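Type-2Aa cytolytic delta-endotoxin (Bacillus thuringiensis serovar kyushuensis, PDB 1CBY) kills the larvae of dipteran insects by making pores in the epithelial cell membrane of the midgut. Local coordinates at residues V49-A61 and Q224-F237. Residues are numbered along the deposited sequence; the frame is centred on the assembly and turned at random.
Sequences VQPQYINQALHLA and QALHSSNAPIVDIF
Q56 reaches out from the first turn of helix 54-61 and fills the bend where strand 210-225 runs out into the connection leading to helix 233-237. Stretched out in full (chi1 179°), its side chain sets the amide beside the backbone of 224-227: the H227 N-H comes to OE1 from above the amide plane, not on a lone pair (OE1 to N 2.8 Å), while NE2 gives bonds to Q224 OE1 and A225 O, both 2.9 Å from it. The Q224 side chain runs the other way alongside, the amide planes 50° apart, and the bump of L60 CD1 rests against Q224 OE1. One turn earlier, the ring of Y53, the N-cap residue, is a plate between two bumps: Q52 CG sits over one face and L226 CG over the opposite one, both toward the rim, the latter 3.8 Å from the ring centroid (CH-pi), with H227 O at the edge. Beyond it S229 N donates to Q52 O (2.8 Å), and S229 OG bonds N55 OD1. Two waters fill the seam: one joins P51 O, N55 N and S229 O, the other Q52 O, Q56 N and H227 O. I236 CG1 lies against the N55 amide, and L58 CD2 fits the corner formed by I236 CG2 (3.5 Å) and one face of the F237 ring. The short helix runs at 13° to helix 54-61; N230 OD1 accepts the N-H of V234 of the second subunit. The contact joins strand 210-225 and the C-terminal segment, with S228, the C-terminal processing stop, to a helix packed on the Cyt toxin beta-sheet.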
loop_
_atom_site.group_PDB
_atom_site.type_symbol
_atom_site.label_atom_id
_atom_site.label_comp_id
_atom_site.label_asym_id
_atom_site.label_seq_id
_atom_site.Cartn_x
_atom_site.Cartn_y
_atom_site.Cartn_z
ATOM N N VAL A 49 5.832 -2.143 -11.728
ATOM C CA VAL A 49 6.284 -2.912 -12.883
ATOM C C VAL A 49 5.096 -3.402 -13.708
ATOM O O VAL A 49 3.940 -3.166 -13.354
ATOM C CB VAL A 49 7.091 -4.169 -12.426
ATOM C CG1 VAL A 49 8.297 -3.771 -11.574
ATOM C CG2 VAL A 49 6.187 -5.124 -11.645
ATOM N N GLN A 50 5.387 -4.094 -14.805
ATOM C CA GLN A 50 4.354 -4.656 -15.667
ATOM C C GLN A 50 4.131 -6.115 -15.254
ATOM O O GLN A 50 5.050 -6.779 -14.774
ATOM C CB GLN A 50 4.778 -4.555 -17.132
ATOM C CG GLN A 50 4.807 -3.122 -17.642
ATOM C CD GLN A 50 5.350 -3.010 -19.050
ATOM O OE1 GLN A 50 6.261 -2.229 -19.311
ATOM N NE2 GLN A 50 4.797 -3.791 -19.965
ATOM N N PRO A 51 2.913 -6.644 -15.463
ATOM C CA PRO A 51 2.584 -8.026 -15.099
ATOM C C PRO A 51 3.627 -9.074 -15.473
ATOM O O PRO A 51 4.051 -9.857 -14.626
ATOM C CB PRO A 51 1.266 -8.260 -15.833
ATOM C CG PRO A 51 0.629 -6.900 -15.803
ATOM C CD PRO A 51 1.791 -6.019 -16.188
ATOM N N GLN A 52 4.065 -9.073 -16.727
ATOM C CA GLN A 52 5.045 -10.055 -17.176
ATOM C C GLN A 52 6.415 -9.966 -16.508
ATOM O O GLN A 52 7.265 -10.831 -16.725
ATOM C CB GLN A 52 5.205 -10.023 -18.699
ATOM C CG GLN A 52 5.685 -8.705 -19.270
ATOM C CD GLN A 52 4.543 -7.791 -19.639
ATOM O OE1 GLN A 52 3.974 -7.108 -18.788
ATOM N NE2 GLN A 52 4.190 -7.781 -20.915
ATOM N N TYR A 53 6.632 -8.937 -15.698
ATOM C CA TYR A 53 7.911 -8.764 -15.015
ATOM C C TYR A 53 7.777 -8.877 -13.498
ATOM O O TYR A 53 8.744 -8.668 -12.757
ATOM C CB TYR A 53 8.542 -7.422 -15.398
ATOM C CG TYR A 53 8.842 -7.297 -16.873
ATOM C CD1 TYR A 53 9.805 -8.106 -17.474
ATOM C CD2 TYR A 53 8.150 -6.389 -17.671
ATOM C CE1 TYR A 53 10.069 -8.020 -18.833
ATOM C CE2 TYR A 53 8.406 -6.293 -19.034
ATOM C CZ TYR A 53 9.368 -7.110 -19.610
ATOM O OH TYR A 53 9.635 -7.018 -20.960
ATOM N N ILE A 54 6.583 -9.233 -13.040
ATOM C CA ILE A 54 6.325 -9.382 -11.614
ATOM C C ILE A 54 7.161 -10.531 -11.058
ATOM O O ILE A 54 7.755 -10.411 -9.987
ATOM C CB ILE A 54 4.811 -9.610 -11.336
ATOM C CG1 ILE A 54 4.044 -8.296 -11.550
ATOM C CG2 ILE A 54 4.592 -10.164 -9.929
ATOM C CD1 ILE A 54 2.537 -8.421 -11.472
ATOM N N ASN A 55 7.255 -11.618 -11.819
ATOM C CA ASN A 55 8.027 -12.789 -11.409
ATOM C C ASN A 55 9.482 -12.397 -11.181
ATOM O O ASN A 55 10.078 -12.764 -10.172
ATOM C CB ASN A 55 7.947 -13.875 -12.483
ATOM C CG ASN A 55 8.231 -15.272 -11.939
ATOM O OD1 ASN A 55 7.931 -16.266 -12.602
ATOM N ND2 ASN A 55 8.792 -15.359 -10.737
ATOM N N GLN A 56 10.044 -11.632 -12.112
ATOM C CA GLN A 56 11.427 -11.178 -12.010
ATOM C C GLN A 56 11.618 -10.318 -10.769
ATOM O O GLN A 56 12.593 -10.476 -10.033
ATOM C CB GLN A 56 11.815 -10.382 -13.257
ATOM C CG GLN A 56 13.236 -9.838 -13.243
ATOM C CD GLN A 56 13.596 -9.116 -14.527
ATOM O OE1 GLN A 56 12.759 -8.942 -15.415
ATOM N NE2 GLN A 56 14.847 -8.691 -14.632
ATOM N N ALA A 57 10.677 -9.411 -10.539
ATOM C CA ALA A 57 10.730 -8.522 -9.386
ATOM C C ALA A 57 10.683 -9.312 -8.077
ATOM O O ALA A 57 11.446 -9.047 -7.141
ATOM C CB ALA A 57 9.571 -7.534 -9.446
ATOM N N LEU A 58 9.791 -10.296 -8.031
ATOM C CA LEU A 58 9.610 -11.135 -6.858
ATOM C C LEU A 58 10.879 -11.935 -6.572
ATOM O O LEU A 58 11.269 -12.108 -5.413
ATOM C CB LEU A 58 8.406 -12.056 -7.068
ATOM C CG LEU A 58 7.521 -12.356 -5.857
ATOM C CD1 LEU A 58 7.319 -11.113 -4.997
ATOM C CD2 LEU A 58 6.187 -12.890 -6.341
ATOM N N HIS A 59 11.541 -12.398 -7.627
ATOM C CA HIS A 59 12.776 -13.147 -7.471
ATOM C C HIS A 59 13.834 -12.260 -6.833
ATOM O O HIS A 59 14.448 -12.632 -5.831
ATOM C CB HIS A 59 13.274 -13.653 -8.820
ATOM C CG HIS A 59 12.700 -14.977 -9.213
ATOM N ND1 HIS A 59 11.347 -15.189 -9.264
ATOM C CD2 HIS A 59 13.349 -16.127 -9.528
ATOM C CE1 HIS A 59 11.197 -16.455 -9.605
ATOM N NE2 HIS A 59 12.380 -17.065 -9.774
ATOM N N LEU A 60 14.018 -11.071 -7.398
ATOM C CA LEU A 60 14.995 -10.112 -6.892
ATOM C C LEU A 60 14.692 -9.733 -5.447
ATOM O O LEU A 60 15.600 -9.630 -4.619
ATOM C CB LEU A 60 15.024 -8.869 -7.789
ATOM C CG LEU A 60 15.711 -9.058 -9.147
ATOM C CD1 LEU A 60 15.168 -8.090 -10.186
ATOM C CD2 LEU A 60 17.208 -8.896 -8.980
ATOM N N ALA A 61 13.413 -9.562 -5.138
ATOM C CA ALA A 61 13.002 -9.215 -3.784
ATOM C C ALA A 61 13.429 -10.313 -2.800
ATOM O O ALA A 61 14.121 -10.040 -1.815
ATOM C CB ALA A 61 11.494 -9.015 -3.731
ATOM N N GLN A 224 18.906 -5.197 -13.620
ATOM C CA GLN A 224 19.032 -6.521 -14.217
ATOM C C GLN A 224 18.279 -6.538 -15.539
ATOM O O GLN A 224 17.203 -5.947 -15.654
ATOM C CB GLN A 224 18.454 -7.585 -13.293
ATOM C CG GLN A 224 18.453 -8.973 -13.903
ATOM C CD GLN A 224 17.759 -9.986 -13.026
ATOM O OE1 GLN A 224 16.608 -9.790 -12.627
ATOM N NE2 GLN A 224 18.453 -11.070 -12.709
ATOM N N ALA A 225 18.844 -7.210 -16.535
ATOM C CA ALA A 225 18.226 -7.293 -17.849
ATOM C C ALA A 225 16.800 -7.805 -17.713
ATOM O O ALA A 225 16.540 -8.740 -16.954
ATOM C CB ALA A 225 19.034 -8.210 -18.749
ATOM N N LEU A 226 15.880 -7.164 -18.421
ATOM C CA LEU A 226 14.477 -7.535 -18.378
ATOM C C LEU A 226 14.251 -8.992 -18.772
ATOM O O LEU A 226 14.803 -9.477 -19.762
ATOM C CB LEU A 226 13.670 -6.600 -19.274
ATOM C CG LEU A 226 12.581 -5.780 -18.584
ATOM C CD1 LEU A 226 13.098 -5.188 -17.286
ATOM C CD2 LEU A 226 12.091 -4.695 -19.531
ATOM N N HIS A 227 13.428 -9.683 -17.991
ATOM C CA HIS A 227 13.125 -11.087 -18.236
ATOM C C HIS A 227 11.624 -11.322 -18.078
ATOM O O HIS A 227 11.105 -11.387 -16.962
ATOM C CB HIS A 227 13.913 -11.966 -17.265
ATOM C CG HIS A 227 13.913 -13.412 -17.635
ATOM N ND1 HIS A 227 14.740 -13.897 -18.619
ATOM C CD2 HIS A 227 13.109 -14.409 -17.190
ATOM C CE1 HIS A 227 14.423 -15.169 -18.756
ATOM N NE2 HIS A 227 13.440 -15.527 -17.913
ATOM N N SER A 228 10.933 -11.438 -19.205
ATOM C CA SER A 228 9.489 -11.641 -19.220
ATOM C C SER A 228 9.091 -13.042 -18.775
ATOM O O SER A 228 9.785 -14.008 -19.076
ATOM C CB SER A 228 8.948 -11.360 -20.622
ATOM O OG SER A 228 7.539 -11.494 -20.679
ATOM N N SER A 229 7.961 -13.144 -18.078
ATOM C CA SER A 229 7.449 -14.424 -17.596
ATOM C C SER A 229 5.936 -14.411 -17.412
ATOM O O SER A 229 5.394 -13.558 -16.706
ATOM C CB SER A 229 8.106 -14.809 -16.273
ATOM O OG SER A 229 7.480 -15.960 -15.721
ATOM N N ASN A 230 5.264 -15.380 -18.027
ATOM C CA ASN A 230 3.812 -15.508 -17.929
ATOM C C ASN A 230 3.483 -16.848 -17.263
ATOM O O ASN A 230 2.618 -17.598 -17.719
ATOM C CB ASN A 230 3.173 -15.426 -19.321
ATOM C CG ASN A 230 1.654 -15.401 -19.270
ATOM O OD1 ASN A 230 1.057 -15.007 -18.266
ATOM N ND2 ASN A 230 1.022 -15.820 -20.355
ATOM N N ALA A 231 4.211 -17.140 -16.187
ATOM C CA ALA A 231 4.057 -18.374 -15.421
ATOM C C ALA A 231 2.756 -18.384 -14.633
ATOM O O ALA A 231 2.125 -17.343 -14.464
ATOM C CB ALA A 231 5.233 -18.531 -14.472
ATOM N N PRO A 232 2.304 -19.571 -14.194
ATOM C CA PRO A 232 1.063 -19.681 -13.417
ATOM C C PRO A 232 1.228 -18.873 -12.130
ATOM O O PRO A 232 2.178 -19.092 -11.368
ATOM C CB PRO A 232 0.979 -21.178 -13.140
ATOM C CG PRO A 232 1.590 -21.768 -14.347
ATOM C CD PRO A 232 2.818 -20.910 -14.523
ATOM N N ILE A 233 0.308 -17.942 -11.896
ATOM C CA ILE A 233 0.368 -17.063 -10.732
ATOM C C ILE A 233 0.727 -17.739 -9.407
ATOM O O ILE A 233 1.549 -17.217 -8.649
ATOM C CB ILE A 233 -0.917 -16.213 -10.601
ATOM C CG1 ILE A 233 -0.724 -15.135 -9.538
ATOM C CG2 ILE A 233 -2.120 -17.093 -10.296
ATOM C CD1 ILE A 233 -1.890 -14.183 -9.426
ATOM N N VAL A 234 0.169 -18.917 -9.145
ATOM C CA VAL A 234 0.472 -19.617 -7.898
ATOM C C VAL A 234 1.931 -20.066 -7.889
ATOM O O VAL A 234 2.621 -19.935 -6.878
ATOM C CB VAL A 234 -0.444 -20.844 -7.674
ATOM C CG1 VAL A 234 -0.096 -21.517 -6.357
ATOM C CG2 VAL A 234 -1.911 -20.420 -7.682
ATOM N N ASP A 235 2.405 -20.557 -9.028
ATOM C CA ASP A 235 3.784 -21.013 -9.139
ATOM C C ASP A 235 4.706 -19.874 -8.745
ATOM O O ASP A 235 5.703 -20.080 -8.054
ATOM C CB ASP A 235 4.105 -21.441 -10.577
ATOM C CG ASP A 235 3.384 -22.716 -10.997
ATOM O OD1 ASP A 235 2.405 -23.123 -10.329
ATOM O OD2 ASP A 235 3.801 -23.314 -12.015
ATOM N N ILE A 236 4.345 -18.667 -9.162
ATOM C CA ILE A 236 5.146 -17.488 -8.858
ATOM C C ILE A 236 5.295 -17.280 -7.351
ATOM O O ILE A 236 6.407 -17.142 -6.848
ATOM C CB ILE A 236 4.558 -16.213 -9.534
ATOM C CG1 ILE A 236 4.653 -16.344 -11.059
ATOM C CG2 ILE A 236 5.300 -14.964 -9.072
ATOM C CD1 ILE A 236 4.117 -15.160 -11.819
ATOM N N PHE A 237 4.188 -17.326 -6.621
ATOM C CA PHE A 237 4.240 -17.124 -5.179
ATOM C C PHE A 237 4.748 -18.312 -4.362
ATOM O O PHE A 237 4.863 -18.221 -3.141
ATOM C CB PHE A 237 2.891 -16.623 -4.665
ATOM C CG PHE A 237 2.553 -15.234 -5.136
ATOM C CD1 PHE A 237 1.895 -15.033 -6.345
ATOM C CD2 PHE A 237 2.930 -14.122 -4.390
ATOM C CE1 PHE A 237 1.621 -13.744 -6.806
ATOM C CE2 PHE A 237 2.660 -12.831 -4.845
ATOM C CZ PHE A 237 2.005 -12.643 -6.053
HETATM O O HOH W 1 5.556 -12.233 -14.243
HETATM O O HOH W 2 9.235 -11.845 -14.904
#